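Local coordinates for protein cellulase (Clostridium cellulovorans, PDB 6UI3) that is the broad-specificity GH5_4 catalytic domain of a larger multi-domain protein and probably hydrolyses internal beta-1,4 linkages in cellulose and other plant cell-wall polysaccharides such as xylan, at residues P66-W69 with D70-Y73; V104-H107 with H108-F111; T128-W131 with T132-N136. One frame throughout, in Å; residues are numbered along the deposited sequence. Where two conformers were deposited one is given.

Contact 1 of 3, residues P66-W69 with D70-Y73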
loop_
_atom_site.group_PDB
_atom_site.type_symbol
_atom_site.label_atom_id
_atom_site.label_comp_id
_atom_site.label_asym_id
_atom_site.label_seq_id
_atom_site.Cartn_x
_atom_site.Cartn_y
_atom_site.Cartn_z
ATOM N N PRO A 66 0.717 -6.678 -1.744
ATOM C CA PRO A 66 -0.354 -7.190 -0.878
ATOM C C PRO A 66 -0.177 -8.673 -0.602
ATOM O O PRO A 66 -0.003 -9.459 -1.529
ATOM C CB PRO A 66 -1.613 -6.941 -1.725
ATOM C CG PRO A 66 -1.270 -5.728 -2.555
ATOM C CD PRO A 66 0.182 -5.931 -2.906
ATOM N N VAL A 67 -0.274 -9.068 0.674
ATOM C CA VAL A 67 -0.164 -10.480 1.039
ATOM C C VAL A 67 -1.240 -10.856 2.052
ATOM O O VAL A 67 -1.303 -10.279 3.147
ATOM C CB VAL A 67 1.214 -10.860 1.612
ATOM C CG1 VAL A 67 1.268 -12.363 1.920
ATOM C CG2 VAL A 67 2.338 -10.460 0.674
ATOM N N ARG A 68 -2.075 -11.835 1.694
ATOM C CA ARG A 68 -2.974 -12.520 2.622
ATOM C C ARG A 68 -2.212 -13.714 3.185
ATOM O O ARG A 68 -1.647 -14.490 2.416
ATOM C CB ARG A 68 -4.220 -13.001 1.874
ATOM C CG ARG A 68 -5.231 -13.734 2.745
ATOM C CD ARG A 68 -6.364 -14.354 1.932
ATOM N NE ARG A 68 -7.025 -13.427 1.014
ATOM C CZ ARG A 68 -8.306 -13.071 1.042
ATOM N NH1 ARG A 68 -9.128 -13.504 1.980
ATOM N NH2 ARG A 68 -8.759 -12.264 0.103
ATOM N N TRP A 69 -2.187 -13.863 4.513
ATOM C CA TRP A 69 -1.389 -14.905 5.149
ATOM C C TRP A 69 -2.189 -16.068 5.713
ATOM O O TRP A 69 -1.624 -17.157 5.896
ATOM C CB TRP A 69 -0.557 -14.306 6.289
ATOM C CG TRP A 69 0.387 -13.227 5.853
ATOM C CD1 TRP A 69 0.130 -11.888 5.784
ATOM C CD2 TRP A 69 1.749 -13.397 5.416
ATOM N NE1 TRP A 69 1.253 -11.213 5.342
ATOM C CE2 TRP A 69 2.255 -12.116 5.106
ATOM C CE3 TRP A 69 2.582 -14.509 5.245
ATOM C CZ2 TRP A 69 3.558 -11.917 4.653
ATOM C CZ3 TRP A 69 3.876 -14.309 4.784
ATOM C CH2 TRP A 69 4.350 -13.026 4.500
ATOM N N ASP A 70 -3.472 -15.870 6.004
ATOM C CA ASP A 70 -4.220 -16.813 6.831
ATOM C C ASP A 70 -4.837 -17.981 6.071
ATOM O O ASP A 70 -5.572 -18.764 6.676
ATOM C CB ASP A 70 -5.221 -16.100 7.748
ATOM C CG ASP A 70 -6.301 -15.329 7.026
ATOM O OD1 ASP A 70 -6.232 -15.169 5.795
ATOM O OD2 ASP A 70 -7.233 -14.867 7.726
ATOM N N GLU A 71 -4.499 -18.175 4.800
ATOM C CA GLU A 71 -4.745 -19.449 4.129
ATOM C C GLU A 71 -3.503 -20.322 4.141
ATOM O O GLU A 71 -3.538 -21.440 3.611
ATOM C CB GLU A 71 -5.242 -19.237 2.693
ATOM C CG GLU A 71 -6.517 -18.395 2.628
ATOM C CD GLU A 71 -7.084 -18.191 1.230
ATOM O OE1 GLU A 71 -6.338 -18.048 0.266
ATOM O OE2 GLU A 71 -8.320 -18.159 1.108
ATOM N N ASN A 72 -2.418 -19.852 4.764
ATOM C CA ASN A 72 -1.142 -20.557 4.787
ATOM C C ASN A 72 -0.611 -20.773 6.194
ATOM O O ASN A 72 0.610 -20.874 6.407
ATOM C CB ASN A 72 -0.128 -19.860 3.895
ATOM C CG ASN A 72 -0.379 -20.149 2.466
ATOM O OD1 ASN A 72 0.064 -21.174 1.951
ATOM N ND2 ASN A 72 -1.141 -19.288 1.806
ATOM N N TYR A 73 -1.500 -20.905 7.163
ATOM C CA TYR A 73 -1.102 -21.311 8.505
ATOM C C TYR A 73 -1.049 -22.834 8.571
ATOM O O TYR A 73 -1.972 -23.521 8.127
ATOM C CB TYR A 73 -2.094 -20.795 9.538
ATOM C CG TYR A 73 -2.222 -19.279 9.673
ATOM C CD1 TYR A 73 -1.180 -18.408 9.372
ATOM C CD2 TYR A 73 -3.404 -18.728 10.150
ATOM C CE1 TYR A 73 -1.327 -17.031 9.547
ATOM C CE2 TYR A 73 -3.552 -17.366 10.310
ATOM C CZ TYR A 73 -2.510 -16.522 10.012
ATOM O OH TYR A 73 -2.608 -15.155 10.164
HETATM O O HOH W 1 -2.734 -16.987 2.710
HETATM O O HOH W 2 -8.580 -14.724 4.546
#
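Arg68 and Asp70 show how two opposite charges near each other in sequence can meet through water. The arginine starts with CB against the loop carbonyl of His107, and its chain runs extended as far as CD. CG, the first atom to meet the aspartate, lies 3.5 Å from Asp70 OD1. CD then passes 4.0 Å from the carboxylate carbon CD of Glu71, and a bend at chi3 (-52°) turns the guanidinium aside. There NE donates to the carbonyl of Glu34, while NH1 reaches a water at 2.9 Å, in the guanidinium plane, that in turn donates to Asp70 OD1. The other carboxylate oxygen, OD2, accepts from the backbone N of Lys110, and Glu71 OE1 from that of Gly37. The same loop, after strand 62-65, makes a type I turn from Trp69 to Asn72, closed by Asn72 N donating to Trp69 O at 3.0 Å. A second water braces it, bonded to Arg68 O, Glu71 N and Asn72 ND2, while the Tyr73 ring lays one face over CA of Asp70. With Arg68 NH1 5.1 Å from Asp70 OD1, the attraction is probably softened by the water, and the backbone partners of all three side chains probably help to place the charges.

Contact 2 of 3, residues V104-H107 with H108-F111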
loop_
_atom_site.group_PDB
_atom_site.type_symbol
_atom_site.label_atom_id
_atom_site.label_comp_id
_atom_site.label_asym_id
_atom_site.label_seq_id
_atom_site.Cartn_x
_atom_site.Cartn_y
_atom_site.Cartn_z
ATOM N N VAL A 104 5.788 -4.904 2.115
ATOM C CA VAL A 104 5.047 -6.114 2.471
ATOM C C VAL A 104 4.073 -5.774 3.593
ATOM O O VAL A 104 4.412 -5.025 4.512
ATOM C CB VAL A 104 6.016 -7.229 2.915
ATOM C CG1 VAL A 104 5.252 -8.438 3.473
ATOM C CG2 VAL A 104 6.890 -7.691 1.779
ATOM N N ASN A 105 2.865 -6.345 3.533
ATOM C CA ASN A 105 1.824 -6.019 4.499
ATOM C C ASN A 105 1.095 -7.291 4.940
ATOM O O ASN A 105 1.506 -8.411 4.645
ATOM C CB ASN A 105 0.867 -4.960 3.923
ATOM C CG ASN A 105 -0.048 -5.500 2.837
ATOM O OD1 ASN A 105 -0.028 -6.691 2.521
ATOM N ND2 ASN A 105 -0.851 -4.608 2.240
ATOM N N ILE A 106 0.017 -7.079 5.702
ATOM C CA ILE A 106 -1.058 -8.042 5.919
ATOM C C ILE A 106 -2.281 -7.471 5.218
ATOM O O ILE A 106 -2.656 -6.324 5.477
ATOM C CB ILE A 106 -1.332 -8.241 7.426
ATOM C CG1 ILE A 106 -0.091 -8.789 8.143
ATOM C CG2 ILE A 106 -2.554 -9.143 7.620
ATOM C CD1 ILE A 106 -0.277 -8.988 9.645
ATOM N N HIS A 107 -2.907 -8.263 4.347
ATOM C CA HIS A 107 -3.904 -7.743 3.401
ATOM C C HIS A 107 -5.008 -8.779 3.255
ATOM O O HIS A 107 -4.782 -9.884 2.762
ATOM C CB HIS A 107 -3.201 -7.479 2.062
ATOM C CG HIS A 107 -3.886 -6.525 1.137
ATOM N ND1 HIS A 107 -3.268 -5.376 0.686
ATOM C CD2 HIS A 107 -5.087 -6.586 0.525
ATOM C CE1 HIS A 107 -4.079 -4.770 -0.161
ATOM N NE2 HIS A 107 -5.185 -5.477 -0.276
ATOM N N HIS A 108 -6.204 -8.438 3.716
ATOM C CA HIS A 108 -7.381 -9.296 3.652
ATOM C C HIS A 108 -7.315 -10.533 4.556
ATOM O O HIS A 108 -8.141 -11.432 4.387
ATOM C CB HIS A 108 -7.760 -9.770 2.241
ATOM C CG HIS A 108 -8.005 -8.677 1.247
ATOM N ND1 HIS A 108 -8.532 -7.447 1.586
ATOM C CD2 HIS A 108 -7.821 -8.654 -0.093
ATOM C CE1 HIS A 108 -8.632 -6.704 0.495
ATOM N NE2 HIS A 108 -8.219 -7.417 -0.539
ATOM N N ASN A 109 -6.381 -10.624 5.500
ATOM C CA ASN A 109 -6.576 -11.588 6.574
ATOM C C ASN A 109 -7.957 -11.341 7.175
ATOM O O ASN A 109 -8.434 -10.202 7.220
ATOM C CB ASN A 109 -5.547 -11.410 7.690
ATOM C CG ASN A 109 -4.317 -12.259 7.501
ATOM O OD1 ASN A 109 -3.745 -12.349 6.409
ATOM N ND2 ASN A 109 -3.865 -12.864 8.585
ATOM N N LYS A 110 -8.587 -12.401 7.677
ATOM C CA LYS A 110 -9.884 -12.255 8.333
ATOM C C LYS A 110 -9.865 -11.149 9.385
ATOM O O LYS A 110 -10.818 -10.378 9.506
ATOM C CB LYS A 110 -10.278 -13.587 8.976
ATOM C CG LYS A 110 -11.598 -13.559 9.723
ATOM C CD LYS A 110 -12.767 -13.493 8.770
ATOM C CE LYS A 110 -13.994 -14.212 9.327
ATOM N NZ LYS A 110 -14.921 -14.658 8.237
ATOM N N PHE A 111 -8.790 -11.054 10.168
ATOM C CA PHE A 111 -8.786 -10.072 11.255
ATOM C C PHE A 111 -8.819 -8.628 10.765
ATOM O O PHE A 111 -9.134 -7.734 11.555
ATOM C CB PHE A 111 -7.661 -10.333 12.273
ATOM C CG PHE A 111 -6.276 -9.788 11.922
ATOM C CD1 PHE A 111 -5.968 -8.456 12.130
ATOM C CD2 PHE A 111 -5.262 -10.627 11.501
ATOM C CE1 PHE A 111 -4.710 -7.966 11.876
ATOM C CE2 PHE A 111 -3.981 -10.126 11.249
ATOM C CZ PHE A 111 -3.718 -8.807 11.446
#
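The imidazoles of consecutive residues His107 and His108 form a T-shaped pair, the edge of the first directed at the face of the second. CD2 of His107 stands 3.3 Å above the plane of the His108 ring, close to its centre. The centroids are 4.4 Å apart and the planes nearly perpendicular, at 85°. The two side chains run alongside each other, His107 with CG anti to the backbone N (chi1 -159°), His108 with CG beside its own N (chi1 -57°) and a left-handed backbone. Ile106 makes a separate, mostly apolar set of contacts: CG2 lies against the amide carbon CG of Asn109, 3.6 Å away, while CD1 comes to the edge of the Phe111 ring, 3.9 Å from CZ.

The setting is the C-terminal end of the third barrel strand, 101-105, where the chain leaves the sheet for the loop leading to helix 120-137; in TIM-barrel glycosidases the substrate cleft lies at this end. A second shell fixes the rotation of the first. Asn105 ND2 donates to His107 ND1 at 3.0 Å, arriving in the imidazole plane, and Asn105 is itself tied through OD1 to the backbone N of Val67. His108 ND1 pairs with Gln112 NE2. The amide against Ile106 is held by its polar atoms, Asn109 OD1 accepting from Trp69 N while ND2 makes weak bonds to Tyr73 OH and Glu126 OE2. Farther out, Val130 and Trp131 of helix 120-137 lie against Ile106, and Ile123 and Glu126 of the same helix against Phe111.

Contact 3 of 3, residues T128-W131 with T132-N136; sequences TIVW and TQIAN
Ile134 sits over the Trp131 indole and beside Val130 on the buried side of helix 120-137, whose partly exposed flank carries polar contacts instead. Its CD1 lies 4.1 Å from the centroid of the six-membered ring of Trp131, only 13° off the normal, a CH-pi contact over the face. The same methyl touches Val130 CG1 at 3.7 Å, and the other branch, CG2, lies 3.6 Å from Trp131 CZ3 at the rim. The two branches thus hold the ring on one side, and NE1 pins the indole from its edge by bonding to the carbonyl of Thr149. Tyr172 and Ile176 of helix 163-182 add to this packing.

The polar flank is less buried and built from hydrogen bonds, although Val179 of helix 163-182 touches Thr128 and Thr132. Thr132 has OG1 beside its own backbone N (chi1 -64°), and from there it donates to Thr128 O at 2.7 Å. The regular helical bond from Thr132 N reaches that oxygen from the opposite face of the carbonyl plane. A bound ethanediol, probably from the crystallisation liquor, lies about 4 Å from the Thr132 side chain. Gln133 behaves similarly: NE2 donates to Ile129 O at 3.2 Å, 59° out of the carbonyl plane, while Gln133 N comes from the other face at 3.3 Å. The carbonyls of Thr128 and Ile129 thus gain a second donor within the helix, while the Gln133 amide also ties it to the loop of Tyr78 and Ile80, through Tyr78 O and Ile80 N; the inner face probably relies largely on dispersion between aliphatic branches and indole.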
loop_
_atom_site.group_PDB
_atom_site.type_symbol
_atom_site.label_atom_id
_atom_site.label_comp_id
_atom_site.label_asym_id
_atom_site.label_seq_id
_atom_site.Cartn_x
_atom_site.Cartn_y
_atom_site.Cartn_z
ATOM N N THR A 128 0.544 -9.760 16.258
ATOM C CA THR A 128 1.854 -9.868 16.899
ATOM C C THR A 128 2.571 -11.134 16.445
ATOM O O THR A 128 3.757 -11.100 16.096
ATOM C CB THR A 128 1.702 -9.863 18.421
ATOM O OG1 THR A 128 1.254 -8.568 18.858
ATOM C CG2 THR A 128 3.011 -10.174 19.126
ATOM N N ILE A 129 1.869 -12.266 16.447
ATOM C CA ILE A 129 2.499 -13.535 16.085
ATOM C C ILE A 129 2.903 -13.540 14.611
ATOM O O ILE A 129 3.993 -14.007 14.250
ATOM C CB ILE A 129 1.560 -14.698 16.455
ATOM C CG1 ILE A 129 1.444 -14.793 17.978
ATOM C CG2 ILE A 129 2.052 -16.008 15.843
ATOM C CD1 ILE A 129 0.314 -15.670 18.452
ATOM N N VAL A 130 2.052 -12.999 13.741
ATOM C CA VAL A 130 2.349 -12.938 12.309
ATOM C C VAL A 130 3.499 -11.974 12.036
ATOM O O VAL A 130 4.461 -12.326 11.340
ATOM C CB VAL A 130 1.073 -12.589 11.515
ATOM C CG1 VAL A 130 1.412 -12.246 10.071
ATOM C CG2 VAL A 130 0.066 -13.736 11.585
ATOM N N TRP A 131 3.430 -10.756 12.584
ATOM C CA TRP A 131 4.502 -9.797 12.351
ATOM C C TRP A 131 5.828 -10.247 12.947
ATOM O O TRP A 131 6.881 -9.945 12.376
ATOM C CB TRP A 131 4.131 -8.378 12.819
ATOM C CG TRP A 131 3.455 -7.641 11.708
ATOM C CD1 TRP A 131 2.153 -7.212 11.652
ATOM C CD2 TRP A 131 4.050 -7.301 10.455
ATOM N NE1 TRP A 131 1.914 -6.604 10.431
ATOM C CE2 TRP A 131 3.056 -6.669 9.674
ATOM C CE3 TRP A 131 5.330 -7.476 9.913
ATOM C CZ2 TRP A 131 3.307 -6.221 8.369
ATOM C CZ3 TRP A 131 5.576 -7.040 8.615
ATOM C CH2 TRP A 131 4.567 -6.418 7.858
ATOM N N THR A 132 5.819 -10.959 14.076
ATOM C CA THR A 132 7.078 -11.478 14.607
ATOM C C THR A 132 7.730 -12.407 13.595
ATOM O O THR A 132 8.942 -12.345 13.372
ATOM C CB THR A 132 6.839 -12.194 15.938
ATOM O OG1 THR A 132 6.356 -11.253 16.912
ATOM C CG2 THR A 132 8.121 -12.789 16.488
ATOM N N GLN A 133 6.928 -13.261 12.947
ATOM C CA GLN A 133 7.467 -14.164 11.929
ATOM C C GLN A 133 7.967 -13.424 10.692
ATOM O O GLN A 133 9.045 -13.730 10.174
ATOM C CB GLN A 133 6.402 -15.176 11.517
ATOM C CG GLN A 133 6.070 -16.188 12.585
ATOM C CD GLN A 133 4.902 -17.043 12.168
ATOM O OE1 GLN A 133 5.083 -18.022 11.451
ATOM N NE2 GLN A 133 3.705 -16.662 12.575
ATOM N N ILE A 134 7.173 -12.497 10.159
ATOM C CA ILE A 134 7.603 -11.758 8.969
ATOM C C ILE A 134 8.876 -10.982 9.279
ATOM O O ILE A 134 9.863 -11.031 8.536
ATOM C CB ILE A 134 6.494 -10.818 8.450
ATOM C CG1 ILE A 134 5.221 -11.588 8.100
ATOM C CG2 ILE A 134 6.997 -10.021 7.228
ATOM C CD1 ILE A 134 4.022 -10.703 7.874
ATOM N N ALA A 135 8.851 -10.232 10.378
ATOM C CA ALA A 135 10.002 -9.429 10.766
ATOM C C ALA A 135 11.234 -10.303 10.967
ATOM O O ALA A 135 12.325 -9.980 10.480
ATOM C CB ALA A 135 9.658 -8.620 12.017
ATOM N N ASN A 136 11.089 -11.417 11.689
ATOM C CA ASN A 136 12.252 -12.266 11.917
ATOM C C ASN A 136 12.808 -12.790 10.598
ATOM O O ASN A 136 14.029 -12.853 10.412
ATOM C CB ASN A 136 11.927 -13.460 12.820
ATOM C CG ASN A 136 11.949 -13.126 14.284
ATOM O OD1 ASN A 136 11.307 -13.804 15.080
ATOM N ND2 ASN A 136 12.727 -12.134 14.659
#

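In the fold
In chain order, contacts 1, 2 and 3 follow one another from the loop after the second strand of the eight-stranded parallel TIM barrel, through the end of the third, to the helix after it. Contact 1 lies in the loop after strand 62-65, contact 2 spans the end of strand 101-105 and its loop, and contact 3 is on helix 120-137, within the beta-alpha-beta unit formed with strands 101-105 and 145-148. The centres of contacts 1 and 2 are about 7 Å apart, and that of contact 3 is about 13 Å from each. Polar bonds join the two loops, while aliphatic and aromatic side chains seat the helix on both, consistent with loops positioned as a unit beside the substrate cleft.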